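Local atomic coordinates of stress-induced protein 1 (Caenorhabditis elegans, PDB entry 4YE0), a protein that probably binds unfolded proteins as a small heat shock protein chaperone, this chain being a truncated form that contains its alpha-crystallin domain. Residues 4-7 and 12-15; 17-22 and 72-77; 27-32 and 36-41; 41-46 and 50-55. All blocks are in the same frame, centred on the assembly; numbering follows the deposited sequence.

Contact 1. Residues 4-7 and 12-15; sequences NEVE and KFCV
The Phe13 ring meets residues 4-7 at a slant. Glu7 O comes within 3.3 Å of Phe13 CD1, and the methyl Val6 CG1 lies 4.4 Å from Phe13 CE1. Both approaches are oblique. Phe13 CG stands anti to the backbone N (chi1 -178°), and with chi2 near 81° the CD1-CE1 side of the ring passes the Glu7 carbonyl. Leu61, Pro62 and Lys86 also touch Phe13, which is buried. The second flat group, the carboxylate of Glu7, lies on the other face of the sheet, with Cys14. The Glu7 chain bends at chi2, which leaves OE1 alongside the strand, 3.9 Å from Cys14 CB. On the same face, Glu7 CB and Cys14 CB stand 3.7 Å apart.

Val6 and Val15 share the face with Phe13. Their methyls Val6 CG2 and Val15 CG2 are 4.5 Å apart, a light contact. Between the two faces runs the antiparallel hairpin of strands 6-8 and 12-18. Glu7 and Cys14 form a hydrogen-bonded pair. Glu7 N donates to Cys14 O at 2.6 Å, and Cys14 N donates back to Glu7 O at 2.9 Å. Val6 and Val15 form the next, non-hydrogen-bonded pair. Beside them, the CA-H of Val15 points to Glu5 O at 3.3 Å.

Strand 12-18 is also bonded to strand 79-85, through Phe13 with Ala84 and Val15 with Ile82. Strand 6-8 is the outermost strand of this sheet within the chain. The chemistry implies an edge strand held mainly by backbone bonds, with an apolar face of Val6, Phe13 and Val15 and a more polar face of Glu7 and Cys14.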
loop_
_atom_site.group_PDB
_atom_site.type_symbol
_atom_site.label_atom_id
_atom_site.label_comp_id
_atom_site.label_asym_id
_atom_site.label_seq_id
_atom_site.Cartn_x
_atom_site.Cartn_y
_atom_site.Cartn_z
ATOM N N ASN A 4 0.557 -1.606 13.941
ATOM C CA ASN A 4 0.447 -0.604 15.007
ATOM C C ASN A 4 1.008 -1.093 16.351
ATOM O O ASN A 4 2.083 -0.658 16.762
ATOM C CB ASN A 4 -1.013 -0.141 15.164
ATOM C CG ASN A 4 -1.652 0.259 13.843
ATOM O OD1 ASN A 4 -2.838 0.009 13.619
ATOM N ND2 ASN A 4 -0.871 0.878 12.961
ATOM N N GLU A 5 0.284 -1.989 17.023
ATOM C CA GLU A 5 0.712 -2.549 18.309
ATOM C C GLU A 5 1.105 -4.014 18.168
ATOM O O GLU A 5 0.320 -4.822 17.674
ATOM C CB GLU A 5 -0.410 -2.455 19.358
ATOM C CG GLU A 5 -0.233 -1.368 20.418
ATOM C CD GLU A 5 -1.147 -0.160 20.226
ATOM O OE1 GLU A 5 -0.756 0.936 20.681
ATOM O OE2 GLU A 5 -2.252 -0.315 19.661
ATOM N N VAL A 6 2.323 -4.341 18.595
ATOM C CA VAL A 6 2.703 -5.720 18.885
ATOM C C VAL A 6 2.694 -5.858 20.405
ATOM O O VAL A 6 3.309 -5.054 21.109
ATOM C CB VAL A 6 4.105 -6.072 18.346
ATOM C CG1 VAL A 6 4.493 -7.495 18.738
ATOM C CG2 VAL A 6 4.155 -5.903 16.833
ATOM N N GLU A 7 1.986 -6.871 20.900
ATOM C CA GLU A 7 1.865 -7.124 22.334
ATOM C C GLU A 7 2.299 -8.563 22.610
ATOM O O GLU A 7 2.045 -9.459 21.803
ATOM C CB GLU A 7 0.419 -6.907 22.780
ATOM C CG GLU A 7 0.227 -6.770 24.283
ATOM C CD GLU A 7 -1.110 -7.319 24.750
ATOM O OE1 GLU A 7 -1.328 -8.546 24.619
ATOM O OE2 GLU A 7 -1.940 -6.528 25.252
ATOM N N LYS A 12 -1.150 -13.174 26.705
ATOM C CA LYS A 12 -1.587 -13.195 25.316
ATOM C C LYS A 12 -0.516 -12.655 24.383
ATOM O O LYS A 12 0.446 -12.020 24.814
ATOM C CB LYS A 12 -2.855 -12.349 25.144
ATOM C CG LYS A 12 -4.058 -12.826 25.946
ATOM C CD LYS A 12 -5.351 -12.177 25.460
ATOM C CE LYS A 12 -6.026 -12.990 24.360
ATOM N NZ LYS A 12 -6.800 -14.146 24.901
ATOM N N PHE A 13 -0.702 -12.932 23.099
ATOM C CA PHE A 13 0.059 -12.298 22.034
ATOM C C PHE A 13 -0.945 -11.519 21.200
ATOM O O PHE A 13 -2.062 -11.984 20.980
ATOM C CB PHE A 13 0.756 -13.349 21.174
ATOM C CG PHE A 13 1.610 -12.771 20.086
ATOM C CD1 PHE A 13 2.890 -12.315 20.363
ATOM C CD2 PHE A 13 1.136 -12.685 18.783
ATOM C CE1 PHE A 13 3.682 -11.779 19.363
ATOM C CE2 PHE A 13 1.925 -12.151 17.779
ATOM C CZ PHE A 13 3.201 -11.700 18.069
ATOM N N CYS A 14 -0.561 -10.332 20.751
ATOM C CA CYS A 14 -1.463 -9.515 19.953
ATOM C C CYS A 14 -0.689 -8.690 18.942
ATOM O O CYS A 14 0.363 -8.137 19.250
ATOM C CB CYS A 14 -2.299 -8.603 20.849
ATOM S SG CYS A 14 -3.927 -8.214 20.166
ATOM N N VAL A 15 -1.211 -8.640 17.725
ATOM C CA VAL A 15 -0.690 -7.770 16.690
ATOM C C VAL A 15 -1.867 -6.964 16.151
ATOM O O VAL A 15 -2.991 -7.462 16.110
ATOM C CB VAL A 15 -0.019 -8.585 15.569
ATOM C CG1 VAL A 15 0.286 -7.708 14.368
ATOM C CG2 VAL A 15 1.259 -9.227 16.083
#

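Contact 2. Residues 17-22 and 72-77; sequences LDVAAF and TVINKE
Val19 and Ile74 meet by their methyl ends. Val19 directs its CB toward residues 72-77, and its CG1 lies 4.2 Å from Ile74 CD1. Ile74 CB sets off alongside the other segment, and the end of the chain comes nearer. Its outer chain is extended (chi2 173°), which brings CD1 up to the valine. The second point of contact is looser. Ala20 CB points alongside residues 72-77 and stands 4.1 Å from the backbone Glu77 O. The Glu77 side chain leads away from it.

In this immunoglobulin-like beta sandwich, strand 71-74 is an edge strand of one sheet and strand 27-32 an edge strand of the other. As in other small heat shock proteins, the groove between two such strands probably receives a C-terminal hydrophobic motif.

Residues 19-22 form a type I beta turn, closed by Phe22 N to Val19 O at 3.3 Å. Ala20 N gives a weak bond to Asp18 OD2, 3.4 Å long, at the start of the turn. The ring of Phe22, the last residue of the turn, meets Phe55 edge-to-face. On the other segment, Asn75 OD1 accepts a bond from Gln79 N.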
loop_
_atom_site.group_PDB
_atom_site.type_symbol
_atom_site.label_atom_id
_atom_site.label_comp_id
_atom_site.label_asym_id
_atom_site.label_seq_id
_atom_site.Cartn_x
_atom_site.Cartn_y
_atom_site.Cartn_z
ATOM N N LEU A 17 -2.764 -4.366 12.772
ATOM C CA LEU A 17 -2.326 -3.824 11.483
ATOM C C LEU A 17 -3.325 -2.812 10.938
ATOM O O LEU A 17 -4.530 -2.935 11.162
ATOM C CB LEU A 17 -2.183 -4.932 10.431
ATOM C CG LEU A 17 -1.339 -6.175 10.705
ATOM C CD1 LEU A 17 0.049 -5.782 11.180
ATOM C CD2 LEU A 17 -2.024 -7.097 11.706
ATOM N N ASP A 18 -2.807 -1.835 10.195
ATOM C CA ASP A 18 -3.634 -0.903 9.438
ATOM C C ASP A 18 -3.921 -1.543 8.083
ATOM O O ASP A 18 -3.026 -1.706 7.255
ATOM C CB ASP A 18 -2.919 0.440 9.259
ATOM C CG ASP A 18 -3.814 1.512 8.646
ATOM O OD1 ASP A 18 -3.423 2.698 8.689
ATOM O OD2 ASP A 18 -4.902 1.181 8.125
ATOM N N VAL A 19 -5.186 -1.883 7.868
ATOM C CA VAL A 19 -5.599 -2.731 6.761
ATOM C C VAL A 19 -6.741 -2.071 5.953
ATOM O O VAL A 19 -7.362 -2.700 5.092
ATOM C CB VAL A 19 -5.923 -4.134 7.355
ATOM C CG1 VAL A 19 -7.198 -4.757 6.822
ATOM C CG2 VAL A 19 -4.729 -5.066 7.186
ATOM N N ALA A 20 -6.951 -0.777 6.189
ATOM C CA ALA A 20 -8.105 -0.049 5.653
ATOM C C ALA A 20 -8.069 0.174 4.139
ATOM O O ALA A 20 -9.113 0.372 3.521
ATOM C CB ALA A 20 -8.246 1.288 6.366
ATOM N N ALA A 21 -6.880 0.140 3.543
ATOM C CA ALA A 21 -6.739 0.350 2.100
ATOM C C ALA A 21 -7.238 -0.835 1.275
ATOM O O ALA A 21 -7.259 -0.764 0.045
ATOM C CB ALA A 21 -5.287 0.648 1.751
ATOM N N PHE A 22 -7.628 -1.919 1.943
ATOM C CA PHE A 22 -8.045 -3.143 1.267
ATOM C C PHE A 22 -9.412 -3.586 1.738
ATOM O O PHE A 22 -9.793 -3.349 2.882
ATOM C CB PHE A 22 -7.035 -4.259 1.539
ATOM C CG PHE A 22 -5.661 -3.944 1.045
ATOM C CD1 PHE A 22 -4.804 -3.163 1.804
ATOM C CD2 PHE A 22 -5.238 -4.391 -0.199
ATOM C CE1 PHE A 22 -3.544 -2.842 1.338
ATOM C CE2 PHE A 22 -3.976 -4.078 -0.667
ATOM C CZ PHE A 22 -3.129 -3.305 0.099
ATOM N N THR A 72 -8.391 -13.936 14.272
ATOM C CA THR A 72 -8.166 -12.783 13.404
ATOM C C THR A 72 -9.481 -12.031 13.221
ATOM O O THR A 72 -10.484 -12.627 12.844
ATOM C CB THR A 72 -7.651 -13.251 12.021
ATOM O OG1 THR A 72 -6.416 -13.963 12.176
ATOM C CG2 THR A 72 -7.432 -12.086 11.084
ATOM N N VAL A 73 -9.479 -10.728 13.495
ATOM C CA VAL A 73 -10.658 -9.892 13.240
ATOM C C VAL A 73 -10.266 -8.558 12.610
ATOM O O VAL A 73 -9.200 -8.014 12.897
ATOM C CB VAL A 73 -11.498 -9.607 14.518
ATOM C CG1 VAL A 73 -12.164 -10.873 15.043
ATOM C CG2 VAL A 73 -10.657 -8.961 15.602
ATOM N N ILE A 74 -11.139 -8.054 11.746
ATOM C CA ILE A 74 -11.026 -6.716 11.189
ATOM C C ILE A 74 -12.242 -5.931 11.672
ATOM O O ILE A 74 -13.370 -6.390 11.505
ATOM C CB ILE A 74 -11.036 -6.741 9.649
ATOM C CG1 ILE A 74 -9.911 -7.629 9.117
ATOM C CG2 ILE A 74 -10.896 -5.329 9.088
ATOM C CD1 ILE A 74 -9.965 -7.833 7.618
ATOM N N ASN A 75 -12.017 -4.759 12.267
ATOM C CA ASN A 75 -13.120 -3.922 12.759
ATOM C C ASN A 75 -13.661 -3.011 11.655
ATOM O O ASN A 75 -13.225 -3.094 10.508
ATOM C CB ASN A 75 -12.696 -3.123 14.008
ATOM C CG ASN A 75 -11.636 -2.068 13.719
ATOM O OD1 ASN A 75 -11.397 -1.696 12.571
ATOM N ND2 ASN A 75 -10.998 -1.576 14.775
ATOM N N LYS A 76 -14.610 -2.144 11.995
ATOM C CA LYS A 76 -15.220 -1.267 10.998
ATOM C C LYS A 76 -14.252 -0.179 10.523
ATOM O O LYS A 76 -14.374 0.323 9.407
ATOM C CB LYS A 76 -16.503 -0.631 11.541
ATOM C CG LYS A 76 -17.518 -0.313 10.454
ATOM C CD LYS A 76 -18.499 0.776 10.892
ATOM C CE LYS A 76 -19.477 1.086 9.764
ATOM N NZ LYS A 76 -20.281 2.309 10.063
ATOM N N GLU A 77 -13.284 0.167 11.367
ATOM C CA GLU A 77 -12.294 1.195 11.042
ATOM C C GLU A 77 -11.097 0.645 10.249
ATOM O O GLU A 77 -10.115 1.356 10.033
ATOM C CB GLU A 77 -11.824 1.876 12.332
ATOM C CG GLU A 77 -12.927 2.664 13.030
ATOM C CD GLU A 77 -12.856 2.601 14.554
ATOM O OE1 GLU A 77 -11.744 2.455 15.112
ATOM O OE2 GLU A 77 -13.925 2.707 15.196
#

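Contact 3. Residues 27-32 and 36-41; sequences LKVNLE and LTIEGH
Asn30 O takes two donors. Thr37 N gives it a bond of 2.9 Å, and a water adds a weak one at 3.4 Å. The same water lies 2.5 Å from Thr37 OG1, so it links the two residues beside their backbone bond. Thr37 OG1 also has a weak bond with Gln58. The setting is an antiparallel beta hairpin, strands 27-32 and 35-45, in the sheet they form with strand 49-60 of the alpha-crystallin sandwich. The two segments run 165° apart in direction. Lys28 and Glu39 form a hydrogen-bonded pair like Asn30 and Thr37, with Lys28 N to Glu39 O at 2.8 Å.

Lys28, Asn30, Thr37 and Glu39 form the polar side. Leu27, Val29, Leu31, Leu36 and Ile38 share the apolar side, where Val29, Leu36 and Ile38 also touch strand 79-85 of the other sheet. Leu36 CD1 meets two side chains. It reaches Val29 CG1 at 4.1 Å, the two side chains crossing at an angle, and Leu31 CD1 at 4.2 Å. At the far end Leu27 CG stands beside its backbone N (chi1 -69°), and Leu27 CD2 comes in 3.8 Å from Gly40 CA. A CB on that glycine would fall only 3.2 Å from this methyl.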
loop_
_atom_site.group_PDB
_atom_site.type_symbol
_atom_site.label_atom_id
_atom_site.label_comp_id
_atom_site.label_asym_id
_atom_site.label_seq_id
_atom_site.Cartn_x
_atom_site.Cartn_y
_atom_site.Cartn_z
ATOM N N LEU A 27 -7.756 -9.764 1.471
ATOM C CA LEU A 27 -6.796 -10.045 2.525
ATOM C C LEU A 27 -6.654 -11.531 2.796
ATOM O O LEU A 27 -7.626 -12.281 2.742
ATOM C CB LEU A 27 -7.200 -9.318 3.804
ATOM C CG LEU A 27 -7.049 -7.802 3.694
ATOM C CD1 LEU A 27 -7.919 -7.115 4.731
ATOM C CD2 LEU A 27 -5.588 -7.379 3.834
ATOM N N LYS A 28 -5.420 -11.935 3.079
ATOM C CA LYS A 28 -5.071 -13.312 3.400
ATOM C C LYS A 28 -4.280 -13.330 4.693
ATOM O O LYS A 28 -3.383 -12.510 4.886
ATOM C CB LYS A 28 -4.188 -13.911 2.300
ATOM C CG LYS A 28 -4.923 -14.733 1.256
ATOM C CD LYS A 28 -3.977 -15.705 0.562
ATOM C CE LYS A 28 -4.729 -16.708 -0.301
ATOM N NZ LYS A 28 -5.197 -16.116 -1.585
ATOM N N VAL A 29 -4.608 -14.271 5.570
ATOM C CA VAL A 29 -3.798 -14.533 6.748
ATOM C C VAL A 29 -3.466 -16.017 6.751
ATOM O O VAL A 29 -4.360 -16.863 6.744
ATOM C CB VAL A 29 -4.520 -14.150 8.054
ATOM C CG1 VAL A 29 -3.620 -14.443 9.248
ATOM C CG2 VAL A 29 -4.907 -12.679 8.026
ATOM N N ASN A 30 -2.173 -16.316 6.748
ATOM C CA ASN A 30 -1.701 -17.685 6.710
ATOM C C ASN A 30 -0.727 -17.962 7.844
ATOM O O ASN A 30 0.027 -17.079 8.258
ATOM C CB ASN A 30 -1.048 -17.976 5.355
ATOM C CG ASN A 30 -2.050 -17.983 4.214
ATOM O OD1 ASN A 30 -1.999 -17.140 3.322
ATOM N ND2 ASN A 30 -2.973 -18.933 4.241
ATOM N N LEU A 31 -0.775 -19.188 8.353
ATOM C CA LEU A 31 0.161 -19.668 9.351
ATOM C C LEU A 31 0.929 -20.867 8.797
ATOM O O LEU A 31 0.340 -21.778 8.214
ATOM C CB LEU A 31 -0.578 -20.089 10.612
ATOM C CG LEU A 31 0.268 -20.607 11.773
ATOM C CD1 LEU A 31 1.269 -19.553 12.221
ATOM C CD2 LEU A 31 -0.646 -20.997 12.923
ATOM N N GLU A 32 2.240 -20.854 9.003
ATOM C CA GLU A 32 3.122 -21.902 8.518
ATOM C C GLU A 32 4.142 -22.174 9.615
ATOM O O GLU A 32 5.072 -21.403 9.802
ATOM C CB GLU A 32 3.793 -21.427 7.233
ATOM C CG GLU A 32 4.279 -22.529 6.314
ATOM C CD GLU A 32 4.946 -21.976 5.067
ATOM O OE1 GLU A 32 5.659 -22.739 4.386
ATOM O OE2 GLU A 32 4.764 -20.776 4.770
ATOM N N LEU A 36 3.692 -16.288 10.705
ATOM C CA LEU A 36 2.424 -15.668 10.379
ATOM C C LEU A 36 2.611 -14.664 9.244
ATOM O O LEU A 36 3.437 -13.753 9.339
ATOM C CB LEU A 36 1.877 -14.964 11.621
ATOM C CG LEU A 36 0.412 -14.546 11.584
ATOM C CD1 LEU A 36 -0.490 -15.765 11.535
ATOM C CD2 LEU A 36 0.089 -13.697 12.800
ATOM N N THR A 37 1.837 -14.841 8.180
ATOM C CA THR A 37 1.908 -14.017 6.983
ATOM C C THR A 37 0.567 -13.339 6.721
ATOM O O THR A 37 -0.451 -14.016 6.599
ATOM C CB THR A 37 2.266 -14.892 5.763
ATOM O OG1 THR A 37 3.509 -15.563 6.009
ATOM C CG2 THR A 37 2.393 -14.056 4.502
ATOM N N ILE A 38 0.573 -12.009 6.639
ATOM C CA ILE A 38 -0.613 -11.244 6.267
ATOM C C ILE A 38 -0.369 -10.568 4.927
ATOM O O ILE A 38 0.614 -9.843 4.764
ATOM C CB ILE A 38 -0.955 -10.156 7.302
ATOM C CG1 ILE A 38 -1.108 -10.771 8.698
ATOM C CG2 ILE A 38 -2.218 -9.413 6.888
ATOM C CD1 ILE A 38 0.164 -10.767 9.516
ATOM N N GLU A 39 -1.281 -10.793 3.985
ATOM C CA GLU A 39 -1.157 -10.283 2.624
ATOM C C GLU A 39 -2.411 -9.541 2.188
ATOM O O GLU A 39 -3.527 -9.945 2.510
ATOM C CB GLU A 39 -0.916 -11.434 1.643
ATOM C CG GLU A 39 0.516 -11.927 1.612
ATOM C CD GLU A 39 0.739 -13.018 0.581
ATOM O OE1 GLU A 39 0.208 -12.908 -0.545
ATOM O OE2 GLU A 39 1.458 -13.988 0.897
ATOM N N GLY A 40 -2.208 -8.468 1.436
ATOM C CA GLY A 40 -3.296 -7.727 0.816
ATOM C C GLY A 40 -2.978 -7.500 -0.647
ATOM O O GLY A 40 -1.854 -7.129 -0.987
ATOM N N HIS A 41 -3.950 -7.747 -1.519
ATOM C CA HIS A 41 -3.795 -7.452 -2.937
ATOM C C HIS A 41 -5.056 -6.817 -3.499
ATOM O O HIS A 41 -6.132 -7.420 -3.488
ATOM C CB HIS A 41 -3.432 -8.702 -3.739
ATOM C CG HIS A 41 -3.099 -8.414 -5.172
ATOM N ND1 HIS A 41 -3.480 -9.235 -6.212
ATOM C CD2 HIS A 41 -2.440 -7.376 -5.739
ATOM C CE1 HIS A 41 -3.057 -8.724 -7.353
ATOM N NE2 HIS A 41 -2.422 -7.595 -7.094
HETATM O O HOH W 1 3.025 -17.883 6.905
#

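Contact 4. Residues 41-46 and 50-55; sequences HHEVKT and FSKRSF. With SO4 (sulfate ion), chain C.
His42 and Val44 pair with Arg53 and Ser51 through four backbone hydrogen bonds, in strands whose directions differ by 177°. On the side of the sheet carrying these four residues, the Arg53 guanidinium lies flat on the His42 ring, centres 4.0 Å apart and planes at 13°. The Arg53 chain bends at chi3 (-63°), which turns the group over the ring. A sulfate, probably from the crystallisation liquor, sits at the ring edge. Its O2 accepts from His42 NE2 at 2.5 Å, from Ser51 OG at 2.6 Å and weakly from Arg53 NH1. Arg53 NH1 also bonds O3 at 3.0 Å. His42 ND1 bonds Glu26; this carboxylate and the anion at NE2 would probably favour a protonated imidazole in this crystal. With an alanine in place of His42, Glu26 would probably be left without this mate, the sulfate held less firmly and the guanidinium freer to turn.

On the opposite face, Lys45 CD packs on Phe50 CB at 3.6 Å.

Arg53 NH2 also bonds Ala21 O, tying the hairpin to the 19-22 turn. Residues 50-55 pair antiparallel with a strand of the second subunit. The sheet therefore runs on across the dimer interface, as in metazoan small heat shock proteins.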
loop_
_atom_site.group_PDB
_atom_site.type_symbol
_atom_site.label_atom_id
_atom_site.label_comp_id
_atom_site.label_asym_id
_atom_site.label_seq_id
_atom_site.Cartn_x
_atom_site.Cartn_y
_atom_site.Cartn_z
ATOM N N HIS A 41 -3.950 -7.747 -1.519
ATOM C CA HIS A 41 -3.795 -7.452 -2.937
ATOM C C HIS A 41 -5.056 -6.817 -3.499
ATOM O O HIS A 41 -6.132 -7.420 -3.488
ATOM C CB HIS A 41 -3.432 -8.702 -3.739
ATOM C CG HIS A 41 -3.099 -8.414 -5.172
ATOM N ND1 HIS A 41 -3.480 -9.235 -6.212
ATOM C CD2 HIS A 41 -2.440 -7.376 -5.739
ATOM C CE1 HIS A 41 -3.057 -8.724 -7.353
ATOM N NE2 HIS A 41 -2.422 -7.595 -7.094
ATOM N N HIS A 42 -4.912 -5.586 -3.976
ATOM C CA HIS A 42 -5.985 -4.888 -4.660
ATOM C C HIS A 42 -5.533 -4.584 -6.084
ATOM O O HIS A 42 -4.437 -4.063 -6.294
ATOM C CB HIS A 42 -6.336 -3.602 -3.919
ATOM C CG HIS A 42 -7.174 -2.660 -4.720
ATOM N ND1 HIS A 42 -8.545 -2.778 -4.813
ATOM C CD2 HIS A 42 -6.835 -1.593 -5.478
ATOM C CE1 HIS A 42 -9.014 -1.820 -5.591
ATOM N NE2 HIS A 42 -7.997 -1.087 -6.008
ATOM N N GLU A 43 -6.383 -4.914 -7.051
ATOM C CA GLU A 43 -6.071 -4.745 -8.464
ATOM C C GLU A 43 -7.342 -4.355 -9.210
ATOM O O GLU A 43 -8.266 -5.160 -9.340
ATOM C CB GLU A 43 -5.492 -6.042 -9.028
ATOM C CG GLU A 43 -5.018 -5.955 -10.470
ATOM C CD GLU A 43 -4.226 -7.177 -10.896
ATOM O OE1 GLU A 43 -4.523 -8.288 -10.404
ATOM O OE2 GLU A 43 -3.305 -7.029 -11.728
ATOM N N VAL A 44 -7.381 -3.113 -9.687
ATOM C CA VAL A 44 -8.559 -2.554 -10.346
ATOM C C VAL A 44 -8.217 -2.118 -11.767
ATOM O O VAL A 44 -7.100 -1.687 -12.037
ATOM C CB VAL A 44 -9.141 -1.373 -9.520
ATOM C CG1 VAL A 44 -9.294 -0.093 -10.345
ATOM C CG2 VAL A 44 -10.467 -1.772 -8.885
ATOM N N LYS A 45 -9.189 -2.238 -12.667
ATOM C CA LYS A 45 -9.056 -1.733 -14.031
ATOM C C LYS A 45 -9.976 -0.542 -14.278
ATOM O O LYS A 45 -10.963 -0.331 -13.570
ATOM C CB LYS A 45 -9.336 -2.844 -15.058
ATOM C CG LYS A 45 -8.161 -3.216 -15.960
ATOM C CD LYS A 45 -6.871 -3.540 -15.215
ATOM C CE LYS A 45 -6.911 -4.899 -14.540
ATOM N NZ LYS A 45 -5.583 -5.223 -13.945
ATOM N N THR A 46 -9.606 0.236 -15.287
ATOM C CA THR A 46 -10.392 1.358 -15.782
ATOM C C THR A 46 -10.009 1.519 -17.255
ATOM O O THR A 46 -9.157 0.779 -17.755
ATOM C CB THR A 46 -10.110 2.658 -14.986
ATOM O OG1 THR A 46 -8.880 2.527 -14.258
ATOM C CG2 THR A 46 -11.236 2.959 -14.004
ATOM N N PHE A 50 -5.041 1.834 -14.865
ATOM C CA PHE A 50 -5.363 0.911 -13.775
ATOM C C PHE A 50 -4.661 1.249 -12.462
ATOM O O PHE A 50 -3.739 2.062 -12.423
ATOM C CB PHE A 50 -5.069 -0.541 -14.185
ATOM C CG PHE A 50 -3.620 -0.923 -14.106
ATOM C CD1 PHE A 50 -3.073 -1.383 -12.913
ATOM C CD2 PHE A 50 -2.805 -0.848 -15.228
ATOM C CE1 PHE A 50 -1.739 -1.743 -12.836
ATOM C CE2 PHE A 50 -1.469 -1.208 -15.158
ATOM C CZ PHE A 50 -0.935 -1.655 -13.960
ATOM N N SER A 51 -5.124 0.606 -11.393
ATOM C CA SER A 51 -4.576 0.783 -10.056
ATOM C C SER A 51 -4.330 -0.572 -9.406
ATOM O O SER A 51 -5.119 -1.507 -9.557
ATOM C CB SER A 51 -5.527 1.602 -9.190
ATOM O OG SER A 51 -5.058 1.661 -7.855
ATOM N N LYS A 52 -3.238 -0.658 -8.659
ATOM C CA LYS A 52 -2.777 -1.916 -8.105
ATOM C C LYS A 52 -2.042 -1.617 -6.799
ATOM O O LYS A 52 -1.188 -0.736 -6.758
ATOM C CB LYS A 52 -1.873 -2.595 -9.137
ATOM C CG LYS A 52 -1.230 -3.910 -8.726
ATOM C CD LYS A 52 -0.273 -4.371 -9.827
ATOM C CE LYS A 52 0.712 -5.433 -9.354
ATOM N NZ LYS A 52 0.267 -6.818 -9.689
ATOM N N ARG A 53 -2.408 -2.332 -5.737
ATOM C CA ARG A 53 -1.827 -2.160 -4.406
ATOM C C ARG A 53 -1.554 -3.521 -3.813
ATOM O O ARG A 53 -2.257 -4.483 -4.103
ATOM C CB ARG A 53 -2.795 -1.449 -3.466
ATOM C CG ARG A 53 -2.890 0.049 -3.633
ATOM C CD ARG A 53 -3.614 0.660 -2.441
ATOM N NE ARG A 53 -5.001 0.217 -2.313
ATOM C CZ ARG A 53 -6.006 0.650 -3.073
ATOM N NH1 ARG A 53 -5.796 1.524 -4.049
ATOM N NH2 ARG A 53 -7.237 0.197 -2.870
ATOM N N SER A 54 -0.557 -3.582 -2.941
ATOM C CA SER A 54 -0.113 -4.839 -2.370
ATOM C C SER A 54 0.652 -4.595 -1.092
ATOM O O SER A 54 1.302 -3.559 -0.933
ATOM C CB SER A 54 0.805 -5.571 -3.349
ATOM O OG SER A 54 0.067 -6.207 -4.370
ATOM N N PHE A 55 0.571 -5.557 -0.182
ATOM C CA PHE A 55 1.501 -5.618 0.932
ATOM C C PHE A 55 1.606 -7.047 1.440
ATOM O O PHE A 55 0.690 -7.855 1.269
ATOM C CB PHE A 55 1.117 -4.644 2.059
ATOM C CG PHE A 55 0.154 -5.212 3.065
ATOM C CD1 PHE A 55 -1.216 -5.044 2.907
ATOM C CD2 PHE A 55 0.618 -5.898 4.183
ATOM C CE1 PHE A 55 -2.104 -5.561 3.836
ATOM C CE2 PHE A 55 -0.267 -6.418 5.113
ATOM C CZ PHE A 55 -1.631 -6.248 4.940
HETATM S S SO4 C . -8.328 2.329 -6.439
HETATM O O1 SO4 C . -9.622 1.692 -6.099
HETATM O O2 SO4 C . -7.313 1.277 -6.650
HETATM O O3 SO4 C . -7.895 3.219 -5.336
HETATM O O4 SO4 C . -8.478 3.116 -7.685
#

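How the contacts relate
Contacts 1 and 2 share strand 12-18. Contacts 3 and 4 share strand 35-45 and the residue His41, and belong to the other sheet. Contacts 1, 3 and 4 are hairpins held by backbone bonds. Contact 2 joins distant parts of the chain by sparse side-chain touches. Contacts 1 to 3 are partly buried, and contact 3 turns an apolar face toward the other sheet. Contact 4 is a surface contact, polar and charged, and alone reaches the second subunit. Leu27 of contact 3 packs on Val19 and Ile74 of contact 2. Phe22 of contact 2 lies against both 36-41 and 50-55. Contact 1 touches contact 2 through Asn4 but neither contact 3 nor contact 4.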